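Local coordinates for protein hypothetical bacterial 6-phosphogluconolactonase (Bacteroides fragilis, PDB 3SCY) that probably hydrolyses 6-phosphogluconolactone to 6-phosphogluconate, as a member of the seven-bladed beta-propeller lactonase family, at residues Thr15-Thr20 against Gly87-Leu92; Lys27-Phe32 against Ala50-Leu55; Phe63-Asn68 against Gly131-Ala136; Ala75-Phe80 against Lys110-Ala115; Ile122-Ile127 against Lys195-Gly200. All coordinates share one frame; numbering follows the deposited sequence. Where two conformers were deposited one is given.

Interaction 1 (Thr15-Thr20 against Gly87-Leu92)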
# COMPACT_ATOMS: atom_id res chain seq x y z
N THR A 15 10.80 -4.95 -12.89
CA THR A 15 11.37 -3.66 -12.51
C THR A 15 10.74 -3.29 -11.19
O THR A 15 9.51 -3.27 -11.09
CB THR A 15 11.21 -2.58 -13.58
OG1 THR A 15 11.87 -3.07 -14.74
CG2 THR A 15 11.91 -1.27 -13.18
N MSE A 16 11.55 -3.02 -10.20
CA MSE A 16 11.08 -2.70 -8.86
C MSE A 16 11.34 -1.23 -8.54
O MSE A 16 12.45 -0.74 -8.75
CB MSE A 16 11.76 -3.61 -7.83
CG MSE A 16 11.30 -3.33 -6.40
SE MSE A 16 11.95 -4.66 -5.17
CE MSE A 16 13.60 -4.18 -5.09
N LEU A 17 10.35 -0.58 -7.98
CA LEU A 17 10.39 0.79 -7.48
C LEU A 17 10.49 0.72 -5.98
O LEU A 17 9.75 -0.05 -5.34
CB LEU A 17 9.11 1.53 -7.89
CG LEU A 17 8.86 1.70 -9.40
CD1 LEU A 17 7.36 1.97 -9.66
CD2 LEU A 17 9.59 2.95 -9.92
N VAL A 18 11.38 1.52 -5.39
CA VAL A 18 11.55 1.56 -3.95
C VAL A 18 11.38 2.99 -3.46
O VAL A 18 12.20 3.85 -3.80
CB VAL A 18 12.91 0.99 -3.51
CG1 VAL A 18 13.06 1.05 -1.98
CG2 VAL A 18 13.09 -0.44 -4.02
N GLY A 19 10.35 3.20 -2.65
CA GLY A 19 10.12 4.47 -1.97
C GLY A 19 10.82 4.42 -0.61
O GLY A 19 11.00 3.35 -0.03
N THR A 20 11.22 5.59 -0.12
CA THR A 20 11.96 5.76 1.13
C THR A 20 11.60 7.01 1.90
O THR A 20 10.87 7.86 1.39
CB THR A 20 13.47 5.92 0.78
OG1 THR A 20 13.68 7.19 0.13
CG2 THR A 20 14.03 4.77 -0.09
N GLY A 87 14.67 1.94 -16.09
CA GLY A 87 14.35 2.18 -14.68
C GLY A 87 14.44 3.65 -14.34
O GLY A 87 14.57 4.00 -13.17
N THR A 88 14.33 4.53 -15.34
CA THR A 88 14.49 5.96 -15.13
C THR A 88 13.18 6.63 -14.87
O THR A 88 12.16 6.25 -15.44
CB THR A 88 15.20 6.63 -16.33
OG1 THR A 88 14.47 6.31 -17.51
CG2 THR A 88 16.66 6.21 -16.45
N LEU A 89 13.21 7.63 -13.98
CA LEU A 89 12.05 8.45 -13.62
C LEU A 89 12.32 9.88 -14.04
O LEU A 89 13.39 10.41 -13.72
CB LEU A 89 11.80 8.39 -12.12
CG LEU A 89 11.26 7.07 -11.63
CD1 LEU A 89 11.59 6.85 -10.17
CD2 LEU A 89 9.77 6.99 -11.87
N HIS A 90 11.39 10.50 -14.75
CA HIS A 90 11.57 11.89 -15.17
C HIS A 90 10.42 12.67 -14.65
O HIS A 90 9.31 12.50 -15.14
CB HIS A 90 11.70 12.05 -16.70
CG HIS A 90 13.02 11.57 -17.25
ND1 HIS A 90 13.24 10.24 -17.51
CD2 HIS A 90 14.13 12.27 -17.57
CE1 HIS A 90 14.47 10.17 -17.98
NE2 HIS A 90 15.05 11.37 -18.04
N LEU A 91 10.67 13.51 -13.64
CA LEU A 91 9.62 14.31 -13.04
C LEU A 91 8.89 15.13 -14.09
O LEU A 91 9.50 15.76 -14.96
CB LEU A 91 10.20 15.23 -11.95
CG LEU A 91 9.22 16.09 -11.15
CD1 LEU A 91 8.32 15.24 -10.24
CD2 LEU A 91 9.95 17.16 -10.37
N LEU A 92 7.55 15.11 -14.00
CA LEU A 92 6.69 15.90 -14.87
C LEU A 92 6.23 17.12 -14.11
O LEU A 92 6.36 18.24 -14.60
CB LEU A 92 5.49 15.08 -15.37
CG LEU A 92 5.81 13.79 -16.15
CD1 LEU A 92 4.51 13.12 -16.58
CD2 LEU A 92 6.67 14.05 -17.37

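Interaction 2 (Lys27-Phe32 against Ala50-Leu55)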
# COMPACT_ATOMS: atom_id res chain seq x y z
N LYS A 27 18.23 9.40 -1.49
CA LYS A 27 17.95 10.46 -2.47
C LYS A 27 16.45 10.57 -2.74
O LYS A 27 15.96 11.62 -3.13
CB LYS A 27 18.69 10.22 -3.80
CG LYS A 27 20.19 10.47 -3.77
CD LYS A 27 20.82 10.04 -5.08
CE LYS A 27 22.32 10.18 -5.09
NZ LYS A 27 22.75 11.59 -5.29
N GLY A 28 15.74 9.46 -2.55
CA GLY A 28 14.31 9.42 -2.80
C GLY A 28 13.83 8.08 -3.30
O GLY A 28 13.53 7.19 -2.51
N ILE A 29 13.66 7.97 -4.62
CA ILE A 29 13.16 6.71 -5.22
C ILE A 29 14.32 5.98 -5.86
O ILE A 29 15.07 6.59 -6.63
CB ILE A 29 12.04 6.96 -6.27
CG1 ILE A 29 10.84 7.67 -5.63
CG2 ILE A 29 11.59 5.65 -6.91
CD1 ILE A 29 9.82 8.20 -6.65
N TYR A 30 14.39 4.68 -5.63
CA TYR A 30 15.42 3.83 -6.22
C TYR A 30 14.75 2.78 -7.07
O TYR A 30 13.67 2.29 -6.71
CB TYR A 30 16.28 3.19 -5.13
CG TYR A 30 17.11 4.19 -4.35
CD1 TYR A 30 16.59 4.83 -3.23
CD2 TYR A 30 18.40 4.53 -4.76
CE1 TYR A 30 17.33 5.79 -2.53
CE2 TYR A 30 19.14 5.49 -4.08
CZ TYR A 30 18.61 6.09 -2.95
OH TYR A 30 19.32 7.04 -2.26
N THR A 31 15.36 2.45 -8.20
CA THR A 31 14.82 1.43 -9.09
C THR A 31 15.84 0.31 -9.28
O THR A 31 17.06 0.56 -9.26
CB THR A 31 14.37 1.99 -10.41
OG1 THR A 31 15.49 2.60 -11.06
CG2 THR A 31 13.23 3.00 -10.27
N PHE A 32 15.33 -0.91 -9.43
CA PHE A 32 16.14 -2.14 -9.54
C PHE A 32 15.53 -3.11 -10.51
O PHE A 32 14.31 -3.13 -10.69
CB PHE A 32 16.22 -2.86 -8.16
CG PHE A 32 16.82 -2.06 -7.02
CD1 PHE A 32 16.04 -1.15 -6.31
CD2 PHE A 32 18.15 -2.21 -6.67
CE1 PHE A 32 16.59 -0.39 -5.28
CE2 PHE A 32 18.72 -1.42 -5.66
CZ PHE A 32 17.92 -0.53 -4.95
N ALA A 50 11.67 14.17 -2.33
CA ALA A 50 11.58 14.23 -0.88
C ALA A 50 10.48 13.35 -0.32
O ALA A 50 9.35 13.38 -0.81
CB ALA A 50 11.36 15.66 -0.45
N ASN A 51 10.83 12.51 0.70
CA ASN A 51 9.93 11.58 1.40
C ASN A 51 8.90 10.90 0.48
O ASN A 51 7.69 10.97 0.74
CB ASN A 51 9.22 12.26 2.56
CG ASN A 51 10.13 12.51 3.72
OD1 ASN A 51 11.16 11.86 3.87
ND2 ASN A 51 9.85 13.57 4.45
N PRO A 52 9.36 10.18 -0.57
CA PRO A 52 8.42 9.42 -1.41
C PRO A 52 8.08 8.08 -0.71
O PRO A 52 8.53 7.00 -1.13
CB PRO A 52 9.22 9.23 -2.70
CG PRO A 52 10.65 9.11 -2.23
CD PRO A 52 10.77 9.99 -1.01
N SER A 53 7.35 8.18 0.42
CA SER A 53 7.12 6.99 1.26
C SER A 53 6.12 5.98 0.69
O SER A 53 6.03 4.85 1.18
CB SER A 53 6.70 7.40 2.66
OG SER A 53 5.44 8.02 2.57
N TYR A 54 5.38 6.40 -0.32
CA TYR A 54 4.47 5.52 -1.02
C TYR A 54 4.43 5.97 -2.46
O TYR A 54 4.45 7.18 -2.74
CB TYR A 54 3.04 5.50 -0.40
CG TYR A 54 2.38 4.15 -0.57
CD1 TYR A 54 2.63 3.11 0.34
CD2 TYR A 54 1.62 3.85 -1.70
CE1 TYR A 54 2.16 1.82 0.12
CE2 TYR A 54 1.12 2.56 -1.92
CZ TYR A 54 1.40 1.56 -1.00
OH TYR A 54 0.95 0.26 -1.18
N LEU A 55 4.38 5.02 -3.35
CA LEU A 55 4.33 5.32 -4.77
C LEU A 55 3.59 4.21 -5.50
O LEU A 55 3.46 3.09 -5.00
CB LEU A 55 5.75 5.51 -5.36
CG LEU A 55 6.81 4.43 -5.06
CD1 LEU A 55 6.64 3.23 -5.95
CD2 LEU A 55 8.20 4.97 -5.34

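Interaction 3 (Phe63-Asn68 against Gly131-Ala136)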
# COMPACT_ATOMS: atom_id res chain seq x y z
N PHE A 63 3.95 5.72 -16.21
CA PHE A 63 4.01 6.80 -15.23
C PHE A 63 4.13 6.25 -13.85
O PHE A 63 3.75 5.11 -13.58
CB PHE A 63 2.76 7.71 -15.31
CG PHE A 63 2.57 8.31 -16.68
CD1 PHE A 63 3.31 9.43 -17.07
CD2 PHE A 63 1.72 7.72 -17.60
CE1 PHE A 63 3.18 9.95 -18.37
CE2 PHE A 63 1.59 8.24 -18.89
CZ PHE A 63 2.35 9.32 -19.28
N VAL A 64 4.72 7.05 -12.97
CA VAL A 64 4.82 6.73 -11.56
C VAL A 64 4.33 7.94 -10.77
O VAL A 64 4.65 9.08 -11.13
CB VAL A 64 6.24 6.30 -11.14
CG1 VAL A 64 6.42 6.24 -9.62
CG2 VAL A 64 6.57 4.94 -11.76
N TYR A 65 3.57 7.69 -9.70
CA TYR A 65 3.10 8.77 -8.85
C TYR A 65 3.54 8.49 -7.46
O TYR A 65 3.40 7.36 -7.00
CB TYR A 65 1.57 8.93 -8.92
CG TYR A 65 1.10 9.16 -10.34
CD1 TYR A 65 1.07 10.44 -10.89
CD2 TYR A 65 0.76 8.09 -11.16
CE1 TYR A 65 0.69 10.64 -12.22
CE2 TYR A 65 0.42 8.28 -12.50
CZ TYR A 65 0.38 9.56 -13.02
OH TYR A 65 0.03 9.78 -14.33
N SER A 66 4.10 9.49 -6.78
CA SER A 66 4.54 9.28 -5.41
C SER A 66 3.99 10.34 -4.51
O SER A 66 3.78 11.47 -4.93
CB SER A 66 6.07 9.28 -5.33
OG SER A 66 6.63 10.58 -5.25
N VAL A 67 3.84 9.99 -3.23
CA VAL A 67 3.50 11.02 -2.27
C VAL A 67 4.82 11.76 -1.97
O VAL A 67 5.91 11.27 -2.35
CB VAL A 67 2.88 10.47 -0.96
CG1 VAL A 67 1.59 9.72 -1.23
CG2 VAL A 67 3.90 9.62 -0.17
N ASN A 68 4.71 12.93 -1.32
CA ASN A 68 5.82 13.66 -0.71
C ASN A 68 5.31 13.84 0.71
O ASN A 68 4.48 14.72 0.95
CB ASN A 68 6.15 14.97 -1.44
CG ASN A 68 6.55 14.72 -2.88
OD1 ASN A 68 7.65 14.26 -3.18
ND2 ASN A 68 5.63 14.96 -3.80
N GLY A 131 -0.25 12.61 -18.60
CA GLY A 131 0.14 11.86 -17.41
C GLY A 131 0.52 12.73 -16.22
O GLY A 131 0.70 12.23 -15.10
N ALA A 132 0.67 14.04 -16.43
CA ALA A 132 1.01 14.94 -15.34
C ALA A 132 -0.24 15.19 -14.48
O ALA A 132 -1.37 14.90 -14.91
CB ALA A 132 1.58 16.24 -15.90
N LEU A 133 -0.06 15.74 -13.29
CA LEU A 133 -1.18 15.97 -12.40
C LEU A 133 -1.80 17.33 -12.57
O LEU A 133 -1.09 18.33 -12.68
CB LEU A 133 -0.76 15.85 -10.92
CG LEU A 133 -0.27 14.51 -10.45
CD1 LEU A 133 0.66 14.69 -9.27
CD2 LEU A 133 -1.41 13.64 -10.05
N LEU A 134 -3.12 17.39 -12.51
CA LEU A 134 -3.78 18.68 -12.42
C LEU A 134 -3.84 19.05 -10.94
O LEU A 134 -3.74 18.18 -10.06
CB LEU A 134 -5.20 18.64 -13.02
CG LEU A 134 -5.34 19.02 -14.48
CD1 LEU A 134 -4.83 17.92 -15.37
CD2 LEU A 134 -6.79 19.35 -14.81
N PRO A 135 -4.02 20.32 -10.60
CA PRO A 135 -4.19 20.69 -9.18
C PRO A 135 -5.35 19.93 -8.54
O PRO A 135 -6.27 19.53 -9.25
CB PRO A 135 -4.49 22.19 -9.24
CG PRO A 135 -3.88 22.63 -10.52
CD PRO A 135 -4.12 21.50 -11.47
N ALA A 136 -5.31 19.71 -7.23
CA ALA A 136 -6.37 18.94 -6.56
C ALA A 136 -7.76 19.42 -6.96
O ALA A 136 -7.98 20.63 -7.07
CB ALA A 136 -6.21 19.05 -5.07

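Interaction 4 (Ala75-Phe80 against Lys110-Ala115)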
# COMPACT_ATOMS: atom_id res chain seq x y z
N ALA A 75 3.48 19.03 1.78
CA ALA A 75 2.72 17.79 1.48
C ALA A 75 2.22 17.83 0.03
O ALA A 75 1.56 18.78 -0.38
CB ALA A 75 1.56 17.63 2.44
N ALA A 76 2.58 16.80 -0.76
CA ALA A 76 2.30 16.84 -2.17
C ALA A 76 2.31 15.46 -2.81
O ALA A 76 2.54 14.45 -2.13
CB ALA A 76 3.36 17.71 -2.86
N VAL A 77 2.04 15.44 -4.12
CA VAL A 77 2.16 14.26 -4.98
C VAL A 77 3.03 14.64 -6.15
O VAL A 77 2.85 15.74 -6.71
CB VAL A 77 0.81 13.67 -5.44
CG1 VAL A 77 1.01 12.50 -6.41
CG2 VAL A 77 0.02 13.21 -4.22
N SER A 78 3.96 13.77 -6.53
CA SER A 78 4.83 13.98 -7.68
C SER A 78 4.46 13.00 -8.77
O SER A 78 4.19 11.84 -8.45
CB SER A 78 6.29 13.78 -7.28
OG SER A 78 6.68 14.69 -6.27
N ALA A 79 4.46 13.45 -10.02
CA ALA A 79 4.17 12.63 -11.19
C ALA A 79 5.41 12.51 -12.03
O ALA A 79 6.06 13.53 -12.31
CB ALA A 79 3.05 13.26 -12.00
N PHE A 80 5.73 11.30 -12.47
CA PHE A 80 6.93 11.02 -13.26
C PHE A 80 6.63 10.23 -14.50
O PHE A 80 5.77 9.33 -14.46
CB PHE A 80 7.91 10.16 -12.44
CG PHE A 80 8.35 10.69 -11.11
CD1 PHE A 80 7.57 10.48 -9.97
CD2 PHE A 80 9.55 11.38 -10.97
CE1 PHE A 80 7.96 10.96 -8.74
CE2 PHE A 80 9.94 11.88 -9.73
CZ PHE A 80 9.14 11.68 -8.63
N LYS A 110 -7.67 8.00 -14.43
CA LYS A 110 -8.26 9.32 -14.67
C LYS A 110 -8.01 10.27 -13.50
O LYS A 110 -7.99 11.47 -13.68
CB LYS A 110 -9.77 9.22 -14.92
CG LYS A 110 -10.11 8.45 -16.19
CD LYS A 110 -11.62 8.32 -16.35
CE LYS A 110 -12.01 7.68 -17.66
NZ LYS A 110 -11.64 6.24 -17.70
N ASN A 111 -7.84 9.73 -12.29
CA ASN A 111 -7.59 10.48 -11.08
C ASN A 111 -6.65 9.74 -10.19
O ASN A 111 -6.62 8.50 -10.21
CB ASN A 111 -8.91 10.66 -10.28
CG ASN A 111 -9.93 11.44 -11.07
OD1 ASN A 111 -9.89 12.66 -11.09
ND2 ASN A 111 -10.86 10.74 -11.74
N ILE A 112 -5.93 10.49 -9.37
CA ILE A 112 -5.10 10.00 -8.28
C ILE A 112 -5.81 10.37 -7.00
O ILE A 112 -6.32 11.50 -6.90
CB ILE A 112 -3.68 10.66 -8.30
CG1 ILE A 112 -2.84 10.20 -9.50
CG2 ILE A 112 -2.92 10.49 -6.92
CD1 ILE A 112 -2.36 8.71 -9.47
N VAL A 113 -5.82 9.45 -5.99
CA VAL A 113 -6.40 9.77 -4.69
C VAL A 113 -5.33 9.50 -3.64
O VAL A 113 -4.69 8.46 -3.71
CB VAL A 113 -7.70 8.96 -4.38
CG1 VAL A 113 -8.32 9.42 -3.07
CG2 VAL A 113 -8.72 9.08 -5.51
N THR A 114 -5.13 10.41 -2.69
CA THR A 114 -4.21 10.21 -1.57
C THR A 114 -4.95 9.99 -0.26
O THR A 114 -6.02 10.58 -0.03
CB THR A 114 -3.24 11.40 -1.38
OG1 THR A 114 -3.97 12.57 -1.01
CG2 THR A 114 -2.40 11.67 -2.60
N ALA A 115 -4.29 9.30 0.67
CA ALA A 115 -4.70 9.19 2.06
C ALA A 115 -3.78 10.10 2.86
O ALA A 115 -2.57 9.85 2.92
CB ALA A 115 -4.60 7.75 2.55

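Interaction 5 (Ile122-Ile127 against Lys195-Gly200)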
# COMPACT_ATOMS: atom_id res chain seq x y z
N ILE A 122 -8.63 13.00 2.44
CA ILE A 122 -8.21 12.39 1.19
C ILE A 122 -8.26 13.47 0.12
O ILE A 122 -9.10 14.38 0.16
CB ILE A 122 -9.00 11.12 0.78
CG1 ILE A 122 -10.49 11.44 0.54
CG2 ILE A 122 -8.80 10.01 1.82
CD1 ILE A 122 -11.29 10.23 -0.02
N THR A 123 -7.30 13.42 -0.80
CA THR A 123 -7.21 14.42 -1.87
C THR A 123 -7.34 13.73 -3.22
O THR A 123 -6.71 12.70 -3.46
CB THR A 123 -5.89 15.23 -1.77
OG1 THR A 123 -5.81 15.81 -0.47
CG2 THR A 123 -5.82 16.36 -2.81
N VAL A 124 -8.11 14.33 -4.13
CA VAL A 124 -8.30 13.83 -5.49
C VAL A 124 -7.58 14.77 -6.45
O VAL A 124 -7.77 15.99 -6.35
CB VAL A 124 -9.83 13.77 -5.84
CG1 VAL A 124 -10.07 13.29 -7.27
CG2 VAL A 124 -10.58 12.88 -4.85
N PHE A 125 -6.81 14.19 -7.39
CA PHE A 125 -6.16 14.95 -8.46
C PHE A 125 -6.54 14.37 -9.80
O PHE A 125 -6.26 13.19 -10.03
CB PHE A 125 -4.61 14.90 -8.35
CG PHE A 125 -3.98 15.34 -7.06
CD1 PHE A 125 -3.84 14.44 -6.01
CD2 PHE A 125 -3.47 16.62 -6.91
CE1 PHE A 125 -3.21 14.82 -4.82
CE2 PHE A 125 -2.89 17.02 -5.71
CZ PHE A 125 -2.75 16.12 -4.67
N PRO A 126 -7.08 15.17 -10.74
CA PRO A 126 -7.27 14.64 -12.10
C PRO A 126 -5.91 14.43 -12.76
O PRO A 126 -4.96 15.19 -12.49
CB PRO A 126 -8.05 15.76 -12.83
CG PRO A 126 -8.52 16.71 -11.73
CD PRO A 126 -7.47 16.59 -10.64
N ILE A 127 -5.81 13.44 -13.62
CA ILE A 127 -4.58 13.17 -14.37
C ILE A 127 -4.76 13.80 -15.75
O ILE A 127 -5.77 13.56 -16.42
CB ILE A 127 -4.28 11.67 -14.49
CG1 ILE A 127 -4.05 11.04 -13.09
CG2 ILE A 127 -3.03 11.45 -15.37
CD1 ILE A 127 -4.02 9.51 -13.05
N LYS A 195 -17.28 15.63 -10.61
CA LYS A 195 -16.79 15.20 -9.30
C LYS A 195 -16.52 13.69 -9.32
O LYS A 195 -17.38 12.92 -9.79
CB LYS A 195 -17.82 15.56 -8.22
CG LYS A 195 -17.33 15.39 -6.79
CD LYS A 195 -18.39 16.02 -5.86
CE LYS A 195 -17.84 16.31 -4.50
NZ LYS A 195 -18.92 16.68 -3.54
N PHE A 196 -15.36 13.27 -8.80
CA PHE A 196 -15.00 11.86 -8.80
C PHE A 196 -15.73 11.07 -7.70
O PHE A 196 -16.25 9.98 -7.96
CB PHE A 196 -13.47 11.74 -8.63
CG PHE A 196 -12.88 10.35 -8.71
CD1 PHE A 196 -13.32 9.45 -9.67
CD2 PHE A 196 -11.85 9.96 -7.85
CE1 PHE A 196 -12.76 8.16 -9.76
CE2 PHE A 196 -11.27 8.70 -7.97
CZ PHE A 196 -11.74 7.80 -8.90
N LEU A 197 -15.67 11.57 -6.45
CA LEU A 197 -16.20 10.84 -5.31
C LEU A 197 -17.39 11.50 -4.66
O LEU A 197 -17.40 12.71 -4.47
CB LEU A 197 -15.12 10.70 -4.23
CG LEU A 197 -13.80 10.03 -4.67
CD1 LEU A 197 -12.78 10.04 -3.53
CD2 LEU A 197 -14.05 8.63 -5.21
N THR A 198 -18.37 10.69 -4.26
CA THR A 198 -19.54 11.12 -3.49
C THR A 198 -19.69 10.15 -2.33
O THR A 198 -19.41 8.96 -2.50
CB THR A 198 -20.79 11.18 -4.37
OG1 THR A 198 -20.94 9.92 -5.03
CG2 THR A 198 -20.72 12.29 -5.40
N LYS A 199 -20.18 10.63 -1.17
CA LYS A 199 -20.31 9.72 -0.01
C LYS A 199 -21.30 8.59 -0.33
O LYS A 199 -22.31 8.81 -1.00
CB LYS A 199 -20.72 10.51 1.24
CG LYS A 199 -19.57 11.40 1.74
CD LYS A 199 -19.89 12.04 3.07
CE LYS A 199 -18.70 12.77 3.64
NZ LYS A 199 -19.02 13.42 4.93
N GLY A 200 -20.95 7.37 0.06
CA GLY A 200 -21.79 6.22 -0.27
C GLY A 200 -22.78 5.83 0.81
O GLY A 200 -22.94 6.54 1.81

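Interaction 1 (Thr15-Thr20 against Gly87-Leu92)
L17 and L89 make the apolar half of this contact, in which two blades of the propeller meet along their flanks. The CB of L89 points at strand 13-20. That of L17 runs alongside the gap, and its branch then bends in: with CG set beside the backbone N (chi1 -62°), L17 CD2 comes to 4.4 Å from L89 CD1. This is a light touch between single methyl groups, and the whole interface buries just 89 Å². A second apolar approach lies near the beginning of strand 13-20, where T15 CG2 stands 4.5 Å from G87 CA. The T15 torsion (chi1 -59°) carries that methyl trans to the backbone N.

The polar atoms turn to other partners. T15 OG1 is hydrogen-bonded to K84 O and R33 NH1, while G87 O accepts a bond from T31 OG1, so the T15/G87 end is tied across the seam twice, through K84 and T31, while R33 holds T15 OG1 from its own blade. G87 has a positive phi (72°) and, with T88, faces D83 in a G1 beta bulge at the turn into strand 88-96.

No hydrogen bond runs directly between T15-T20 and G87-L92. The two blades therefore meet here through loose aliphatic contacts, with V64 filling in beside both leucines, and the directional bonding at this seam comes from the hydroxyls of T15 and T31, bonded to the backbone carbonyls of K84 and G87.

Interaction 2 (Lys27-Phe32 against Ala50-Leu55)
An inverse gamma turn centred on P52, in the connection that leads from the outer strand 41-48 of one propeller blade to the inner strand 55-57 of the next, packs against G28 and I29 at the start of strand 28-35. The proline ring touches chiefly through CG and CB. P52 CG sits 3.5 Å from G28 O, and P52 CB lies 3.7 Å from I29 CG1, the two side chains sliding past each other in opposite senses.

I29 and L55 instead reach toward each other tip to tip. L55 CD2 is 3.8 Å from I29 CG1, and I29 CG2 and CD1 lie equally near, so one methyl group is cradled by three carbons of the isoleucine. To bring it there L55 adopts a less common torsion, CG wedged between the backbone N and the carbonyl carbon (chi1 50°). G28 has phi 147°, a backbone setting in which a CB would be jammed against the carbonyl O of K27. Just before it, K27 N donates a nearly straight bond (171°) of 2.7 Å to Y30 OH, a bond within 27-32 that fixes the tyrosine hydroxyl beside K27.

All four touching residues are buried. S66 of strand 63-68 borders I29, P52 and L55 together, L17 of strand 13-20 meets L55, and T20 OG1 of that same strand is hydrogen-bonded to G28 O.

Interaction 3 (Phe63-Asn68 against Gly131-Ala136)
F63 and G131 stand with their CA atoms 6.7 Å apart, but the separation grows to 9.1 Å between the CA atoms of Y65 and L133, so strand 63-68 and the loop 131-136 splay away from one another. The strand is the second of its blade in the seven-bladed propeller; the loop joins strands 121-126 and 138-141 of the next blade, and the contact thus spans a blade-to-blade seam.

Where the chains are nearest, G131 lies over one face of the F63 ring. Its CA is 3.9 Å from the ring centroid and 16° off the normal, a CH-pi contact displaced toward the rim at CE1. Having no side chain, G131 lets the ring come this close, and its backbone adopts a positive phi (90°). L92 of the strand 88-96 also packs on F63.

Y65 supplies the one hydrogen bond of the contact. Its OH donates to G131 O at 2.7 Å, in the carbonyl plane and on a lone pair, with a C=O...O angle of 127°. The acceptor sits at the edge of the phenol ring, close to its plane. G131 is therefore held twice, by its CA against one aromatic ring and by its carbonyl to the hydroxyl of another.

Farther along, L133 slides past Y65 in the opposite direction, and its own carbonyl is taken by N93 ND2 and Q95 NE2 of strand 88-96. L133 CD2 approaches the tyrosine ring obliquely, ending 4.1 Å from Y65 CD1.

Interaction 4 (Ala75-Phe80 against Lys110-Ala115)
V77 meets T114 and I112 through aliphatic carbons alone: no ring or amide plane presents a face or an edge across these two strands, and a flat group nearby is the phenol of Y65, which borders I112 from strand 63-68. The tightest approach is between methyl groups, V77 CG2 and T114 CG2 at 3.3 Å, closer than carbons usually pack. The two side chains slide past one another in opposite directions rather than meeting end on.

Both torsions contribute. V77 has CG1 trans to its backbone N (chi1 176°), which leaves CG2 beside that nitrogen and turned to the threonine. In T114 the hydroxyl occupies the place between the backbone N and the carbonyl carbon (chi1 65°), and the methyl is left to face V77. T114 OG1 is hydrogen-bonded to N116 OD1, with a weaker bond to T123 N, so the polar branch is engaged within its own blade and the methyl branch faces V77 of the preceding blade.

In the propeller, strand 76-83 is third in its blade and strand 111-116 second in the following one; the contact belongs to the hydrophobic layer between the two sheets, to which L105 and L133 also contribute around V77. The CA atoms of V77 and T114 are 8.3 Å apart, the nearest pair of the segments. The other valine branch takes up I112: V77 CG1 lies 4.4 Å from I112 CG2, a looser contact than that at T114.

Interaction 5 (Ile122-Ile127 against Lys195-Gly200)
L197 leaves its strand with CB directed at the segment 122-127, and CG follows beside the backbone N (chi1 -56°), trans to the carbonyl carbon. From there the two methyls part company. CD1 crosses to touch two side chains, 3.8 Å from each of I122 CD1 and V124 CG2. CD2 turns back over its own segment, lying 3.7 Å above the plane of the F196 ring and offset toward the rim.

This pairing bridges adjacent blades of the propeller: strand 121-126 is third in one sheet, strand 197-206 the outermost of the next. I140 of strand 138-141 touches both I122 and L197, and I184 of strand 178-184 packs on L197 and F196.

V124 serves both partners at once, one branch for each. While CG2 takes the leucine, CG1 lies trans to the backbone N (chi1 178°) and comes to 3.8 Å from F196 CD2, at a slant to the ring. F196 CB is near as well, 4.0 Å from V124 CG1. The phenylalanine ring also packs on N111 and V113 of strand 111-116.

All five contacts bridge neighbouring propeller blades. Every touching residue of interactions 2, 4 and 5 is buried, whereas 1 and 3 each include a partly exposed one, L89 and F63. Interactions 1 and 2 bind the blade of strands 13-20 and 28-35 to the next: interaction 1 barely touches, whereas the proline turn of interaction 2 packs more fully. Interactions 3 and 4, with centres about 4 Å apart, share the following seam, strand 63-68 lying beside strand 76-83. Interaction 5, at the next seam, is apolar across its segments like 1, 2 and 4; interaction 3, with its direct hydrogen bond, is the exception. Backbone bonding of strands 111-116 and 121-126 joins interactions 4 and 5.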